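Local structure of succinyl-CoA ligase (ADP-forming) subunit alpha (Methanosaeta concilii, 6HXI) at residues Asn12-Val17 / Ser38-Ser43; Leu29-Val34 / Ala148-Asn153. The protein binds coenzyme A and joins a Rossmann-like CoA-binding region and a CoA-ligase region to a mainly helical citrate synthase-like part. All blocks are in the same frame, centred on the assembly; numbering follows the deposited sequence.

Contact 1 (Asn12-Val17 / Ser38-Ser43); sequences NTKAFV and SSPSIS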
loop_
_atom_site.group_PDB
_atom_site.type_symbol
_atom_site.label_atom_id
_atom_site.label_comp_id
_atom_site.label_asym_id
_atom_site.label_seq_id
_atom_site.Cartn_x
_atom_site.Cartn_y
_atom_site.Cartn_z
ATOM N N ASN B 12 12.248 -51.816 -8.768
ATOM C CA ASN B 12 11.443 -51.445 -7.594
ATOM C C ASN B 12 12.236 -50.633 -6.550
ATOM O O ASN B 12 11.677 -50.248 -5.515
ATOM C CB ASN B 12 10.772 -52.666 -6.962
ATOM C CG ASN B 12 9.854 -53.404 -7.904
ATOM O OD1 ASN B 12 8.824 -52.880 -8.347
ATOM N ND2 ASN B 12 10.230 -54.631 -8.249
ATOM N N THR B 13 13.522 -50.350 -6.836
ATOM C CA THR B 13 14.408 -49.545 -5.975
ATOM C C THR B 13 13.877 -48.115 -5.797
ATOM O O THR B 13 13.560 -47.439 -6.774
ATOM C CB THR B 13 15.818 -49.552 -6.539
ATOM O OG1 THR B 13 16.313 -50.884 -6.472
ATOM C CG2 THR B 13 16.753 -48.622 -5.810
ATOM N N LYS B 14 13.774 -47.696 -4.540
ATOM C CA LYS B 14 13.361 -46.369 -4.097
ATOM C C LYS B 14 14.545 -45.746 -3.345
ATOM O O LYS B 14 15.264 -46.434 -2.598
ATOM C CB LYS B 14 12.093 -46.446 -3.232
ATOM C CG LYS B 14 10.833 -46.753 -4.023
ATOM C CD LYS B 14 10.356 -45.560 -4.847
ATOM C CE LYS B 14 8.937 -45.742 -5.313
ATOM N NZ LYS B 14 8.354 -44.461 -5.780
ATOM N N ALA B 15 14.774 -44.469 -3.593
ATOM C CA ALA B 15 15.935 -43.773 -3.088
ATOM C C ALA B 15 15.646 -42.391 -2.512
ATOM O O ALA B 15 14.616 -41.783 -2.809
ATOM C CB ALA B 15 16.973 -43.634 -4.208
ATOM N N PHE B 16 16.613 -41.888 -1.719
ATOM C CA PHE B 16 16.646 -40.535 -1.214
ATOM C C PHE B 16 17.803 -39.882 -1.917
ATOM O O PHE B 16 18.820 -40.523 -2.166
ATOM C CB PHE B 16 16.916 -40.490 0.289
ATOM C CG PHE B 16 15.900 -41.163 1.181
ATOM C CD1 PHE B 16 14.559 -40.787 1.145
ATOM C CD2 PHE B 16 16.297 -42.100 2.122
ATOM C CE1 PHE B 16 13.629 -41.365 2.014
ATOM C CE2 PHE B 16 15.363 -42.706 2.964
ATOM C CZ PHE B 16 14.035 -42.314 2.926
ATOM N N VAL B 17 17.642 -38.627 -2.274
ATOM C CA VAL B 17 18.716 -37.842 -2.844
ATOM C C VAL B 17 19.059 -36.846 -1.751
ATOM O O VAL B 17 18.223 -36.012 -1.404
ATOM C CB VAL B 17 18.332 -37.154 -4.190
ATOM C CG1 VAL B 17 19.428 -36.172 -4.636
ATOM C CG2 VAL B 17 18.065 -38.187 -5.275
ATOM N N SER B 38 7.083 -48.031 -13.288
ATOM C CA SER B 38 5.748 -47.748 -12.763
ATOM C C SER B 38 5.794 -46.539 -11.855
ATOM O O SER B 38 4.947 -45.653 -11.967
ATOM C CB SER B 38 5.166 -48.961 -12.037
ATOM O OG SER B 38 6.111 -49.617 -11.205
ATOM N N SER B 39 6.826 -46.466 -11.011
ATOM C CA SER B 39 6.975 -45.357 -10.076
ATOM C C SER B 39 8.343 -44.652 -10.182
ATOM O O SER B 39 9.333 -45.294 -10.555
ATOM C CB SER B 39 6.755 -45.856 -8.643
ATOM O OG SER B 39 6.289 -44.816 -7.793
ATOM N N PRO B 40 8.444 -43.361 -9.773
ATOM C CA PRO B 40 9.763 -42.712 -9.734
ATOM C C PRO B 40 10.716 -43.447 -8.772
ATOM O O PRO B 40 10.273 -44.042 -7.786
ATOM C CB PRO B 40 9.433 -41.320 -9.192
ATOM C CG PRO B 40 7.998 -41.109 -9.535
ATOM C CD PRO B 40 7.393 -42.436 -9.290
ATOM N N SER B 41 12.009 -43.425 -9.063
ATOM C CA SER B 41 13.022 -44.090 -8.231
ATOM C C SER B 41 13.372 -43.283 -6.959
ATOM O O SER B 41 14.219 -43.728 -6.192
ATOM C CB SER B 41 14.294 -44.302 -9.042
ATOM O OG SER B 41 14.836 -43.052 -9.436
ATOM N N ILE B 42 12.770 -42.091 -6.777
ATOM C CA ILE B 42 13.046 -41.181 -5.673
ATOM C C ILE B 42 11.806 -41.035 -4.800
ATOM O O ILE B 42 10.779 -40.556 -5.279
ATOM C CB ILE B 42 13.513 -39.791 -6.193
ATOM C CG1 ILE B 42 14.809 -39.899 -7.037
ATOM C CG2 ILE B 42 13.632 -38.771 -5.048
ATOM C CD1 ILE B 42 15.144 -38.599 -7.845
ATOM N N SER B 43 11.924 -41.409 -3.520
ATOM C CA SER B 43 10.850 -41.277 -2.540
ATOM C C SER B 43 10.895 -39.850 -1.963
ATOM O O SER B 43 9.845 -39.223 -1.822
ATOM C CB SER B 43 11.016 -42.309 -1.427
ATOM O OG SER B 43 10.714 -43.619 -1.874
HETATM O O HOH W 1 7.894 -43.329 -2.562
#
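Lys14 reaches across to residues 38-43 and puts its ammonium group between two oxygens of that segment. NZ donates to Pro40 O at 2.8 Å, lying in the carbonyl plane with a C=O...N angle of 153°, and to the hydroxyl Ser39 OG at 2.9 Å. A bend at chi2 (-74°) folds the lysine chain over towards Pro40, and its last two torsions are extended, so the methylenes run alongside the other backbone before the amine arrives. On the way Lys14 CB passes 3.4 Å from Ser43 OG. That hydroxyl also shares a water with the ammonium group: the water lies 2.9 Å from Ser43 OG, while its link to Lys14 NZ is long and weak.

The backbones meet in a parallel bridge between Ala15 and Ile42. Ala15 uses both its polar atoms. Its N-H gives a bent, weak bond to Ser41 O (125° at the hydrogen), whereas its carbonyl accepts a straighter one from Ser43 N at 2.8 Å. Ile42 CA, 3.3 Å from Ala15 O, also approaches this carbonyl in a CA-H...O contact. Ser41 O is likewise approached by the CA-H of Lys14. Arg37 NH2 donates to Thr13 O and Arg37 NE to Ser39 O. The hydroxyls of Thr13 and Ser41 have partners beyond the pair, Asp10 and Asp32 respectively. Further on, Val17 CG2 packs on Ile42 CD1 at 3.9 Å.

These are the two parallel strands of a beta-alpha-beta unit of the Rossmann-like sheet, 15-18 and 42-46, linked through helix 22-34. Met28 of that helix covers Val17 and Ile42, Phe149 of strand 149-150 packs on Thr13 and Ala15, and strand 83-86 continues the sheet by backbone bonds to Phe16.

Contact 2 (Leu29-Val34 / Ala148-Asn153); sequences LDFDYV and AFRIGN
A classic beta bulge, with Ala148 and Phe149 both facing Thr145, lies at the start of strand 149-150, where it packs against the later part of helix 22-34. Phe31 leans across to it. With CG anti to the backbone N (chi1 -173°), the ring extends from the helix to the strand backbone, where CE2 lies 3.7 Å from Phe149 C and the ring's edge meets Phe149 N in plane. Arg150 passes obliquely by the same phenylalanine, its CD 3.5 Å from Phe31 CB and its CB 3.7 Å from Phe31 CD2. Guanidinium and ring planes stand 62° apart, and the side chains meet mainly through aliphatic atoms of the arginine.

Helix 22-34 is the connection of a beta-alpha-beta unit in the seven-stranded Rossmann-like sheet, and here it meets an outer strand (within this chain) of the six-stranded sheet. A water bridges the segments, donating to Asp32 OD1 at 2.7 Å and accepting from Arg150 N at 3.0 Å. The other carboxylate oxygen, Asp32 OD2, is bonded to Ser41. Turning at chi3 (-90°), the arginine takes its guanidinium past Phe31 CB, where NH2 donates to Arg27 O and NH1 to the carbonyls of Thr154 and Gly156.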
loop_
_atom_site.group_PDB
_atom_site.type_symbol
_atom_site.label_atom_id
_atom_site.label_comp_id
_atom_site.label_asym_id
_atom_site.label_seq_id
_atom_site.Cartn_x
_atom_site.Cartn_y
_atom_site.Cartn_z
ATOM N N LEU B 29 14.742 -39.169 -12.664
ATOM C CA LEU B 29 13.344 -39.263 -13.071
ATOM C C LEU B 29 13.198 -39.511 -14.567
ATOM O O LEU B 29 12.347 -40.308 -14.976
ATOM C CB LEU B 29 12.567 -38.002 -12.663
ATOM C CG LEU B 29 12.422 -37.788 -11.171
ATOM C CD1 LEU B 29 11.903 -36.383 -10.872
ATOM C CD2 LEU B 29 11.514 -38.840 -10.561
ATOM N N ASP B 30 14.050 -38.860 -15.376
ATOM C CA ASP B 30 14.030 -39.007 -16.826
ATOM C C ASP B 30 14.353 -40.449 -17.236
ATOM O O ASP B 30 13.733 -40.980 -18.155
ATOM C CB ASP B 30 15.008 -38.004 -17.475
ATOM C CG ASP B 30 14.463 -36.600 -17.677
ATOM O OD1 ASP B 30 13.270 -36.376 -17.386
ATOM O OD2 ASP B 30 15.218 -35.740 -18.175
ATOM N N PHE B 31 15.294 -41.081 -16.534
ATOM C CA PHE B 31 15.696 -42.470 -16.775
ATOM C C PHE B 31 14.548 -43.417 -16.412
ATOM O O PHE B 31 14.217 -44.289 -17.195
ATOM C CB PHE B 31 16.959 -42.814 -15.971
ATOM C CG PHE B 31 17.538 -44.172 -16.294
ATOM C CD1 PHE B 31 18.028 -44.458 -17.569
ATOM C CD2 PHE B 31 17.589 -45.170 -15.330
ATOM C CE1 PHE B 31 18.580 -45.717 -17.865
ATOM C CE2 PHE B 31 18.126 -46.436 -15.634
ATOM C CZ PHE B 31 18.626 -46.692 -16.894
ATOM N N ASP B 32 13.900 -43.185 -15.263
ATOM C CA ASP B 32 12.762 -43.966 -14.812
ATOM C C ASP B 32 11.656 -43.903 -15.865
ATOM O O ASP B 32 11.110 -44.933 -16.230
ATOM C CB ASP B 32 12.243 -43.435 -13.461
ATOM C CG ASP B 32 13.259 -43.382 -12.340
ATOM O OD1 ASP B 32 14.216 -44.204 -12.356
ATOM O OD2 ASP B 32 13.098 -42.536 -11.439
ATOM N N TYR B 33 11.390 -42.700 -16.404
ATOM C CA TYR B 33 10.402 -42.508 -17.452
ATOM C C TYR B 33 10.721 -43.329 -18.752
ATOM O O TYR B 33 9.852 -44.076 -19.206
ATOM C CB TYR B 33 10.214 -41.014 -17.758
ATOM C CG TYR B 33 9.117 -40.768 -18.756
ATOM C CD1 TYR B 33 7.781 -40.797 -18.371
ATOM C CD2 TYR B 33 9.407 -40.529 -20.095
ATOM C CE1 TYR B 33 6.755 -40.615 -19.304
ATOM C CE2 TYR B 33 8.397 -40.335 -21.032
ATOM C CZ TYR B 33 7.072 -40.386 -20.633
ATOM O OH TYR B 33 6.080 -40.185 -21.552
ATOM N N VAL B 34 11.947 -43.182 -19.323
ATOM C CA VAL B 34 12.364 -43.874 -20.550
ATOM C C VAL B 34 12.471 -45.406 -20.359
ATOM O O VAL B 34 12.373 -46.130 -21.337
ATOM C CB VAL B 34 13.637 -43.294 -21.230
ATOM C CG1 VAL B 34 13.410 -41.872 -21.733
ATOM C CG2 VAL B 34 14.867 -43.380 -20.332
ATOM N N ALA B 148 16.501 -50.158 -15.118
ATOM C CA ALA B 148 15.939 -50.240 -13.764
ATOM C C ALA B 148 16.188 -49.026 -12.845
ATOM O O ALA B 148 15.229 -48.491 -12.294
ATOM C CB ALA B 148 16.424 -51.505 -13.082
ATOM N N PHE B 149 17.454 -48.619 -12.645
ATOM C CA PHE B 149 17.793 -47.518 -11.732
ATOM C C PHE B 149 19.116 -46.882 -12.105
ATOM O O PHE B 149 20.042 -47.582 -12.521
ATOM C CB PHE B 149 17.877 -48.049 -10.269
ATOM C CG PHE B 149 18.173 -47.039 -9.185
ATOM C CD1 PHE B 149 17.145 -46.327 -8.575
ATOM C CD2 PHE B 149 19.477 -46.816 -8.757
ATOM C CE1 PHE B 149 17.419 -45.392 -7.562
ATOM C CE2 PHE B 149 19.753 -45.863 -7.758
ATOM C CZ PHE B 149 18.722 -45.161 -7.164
ATOM N N ARG B 150 19.225 -45.564 -11.876
ATOM C CA ARG B 150 20.476 -44.843 -12.082
ATOM C C ARG B 150 20.828 -44.051 -10.814
ATOM O O ARG B 150 19.935 -43.483 -10.167
ATOM C CB ARG B 150 20.407 -43.935 -13.329
ATOM C CG ARG B 150 20.202 -42.460 -13.034
ATOM C CD ARG B 150 19.742 -41.668 -14.229
ATOM N NE ARG B 150 20.871 -41.152 -14.971
ATOM C CZ ARG B 150 20.788 -40.374 -16.035
ATOM N NH1 ARG B 150 21.879 -40.003 -16.670
ATOM N NH2 ARG B 150 19.602 -39.985 -16.496
ATOM N N ILE B 151 22.122 -43.990 -10.487
ATOM C CA ILE B 151 22.585 -43.183 -9.352
ATOM C C ILE B 151 22.883 -41.777 -9.877
ATOM O O ILE B 151 23.817 -41.620 -10.671
ATOM C CB ILE B 151 23.812 -43.771 -8.627
ATOM C CG1 ILE B 151 23.496 -45.131 -8.005
ATOM C CG2 ILE B 151 24.307 -42.781 -7.573
ATOM C CD1 ILE B 151 24.759 -45.987 -7.749
ATOM N N GLY B 152 22.094 -40.788 -9.430
ATOM C CA GLY B 152 22.271 -39.379 -9.779
ATOM C C GLY B 152 22.520 -39.096 -11.245
ATOM O O GLY B 152 21.685 -39.390 -12.104
ATOM N N ASN B 153 23.710 -38.578 -11.542
ATOM C CA ASN B 153 24.116 -38.201 -12.902
ATOM C C ASN B 153 24.706 -39.328 -13.738
ATOM O O ASN B 153 25.106 -39.074 -14.879
ATOM C CB ASN B 153 25.106 -37.054 -12.840
ATOM C CG ASN B 153 24.509 -35.786 -12.264
ATOM O OD1 ASN B 153 23.544 -35.248 -12.779
ATOM N ND2 ASN B 153 25.137 -35.235 -11.231
HETATM O O HOH W 2 16.761 -43.832 -11.623
#

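Along the chain the segments alternate, 12-17, 29-34, 38-43 and 148-153, so the helix of contact 2 comes between the strands of contact 1 in sequence. The centres are about 9 Å apart, and the contacts touch: Ser41 OG and Asp32 OD2 are 2.7 Å apart in a probable hydrogen bond, Ser41 CB meets Phe149 CD1 at 3.5 Å, and Pro40 packs on Leu29. Contact 1 lies within the seven-stranded sheet, whereas contact 2 joins the two sheets, tying helix 22-34 to the edge of the six-stranded one. Contact 1 is the nearer to coenzyme A, the side chain of Val17 about 9 Å away, that of Arg150 about 13 Å.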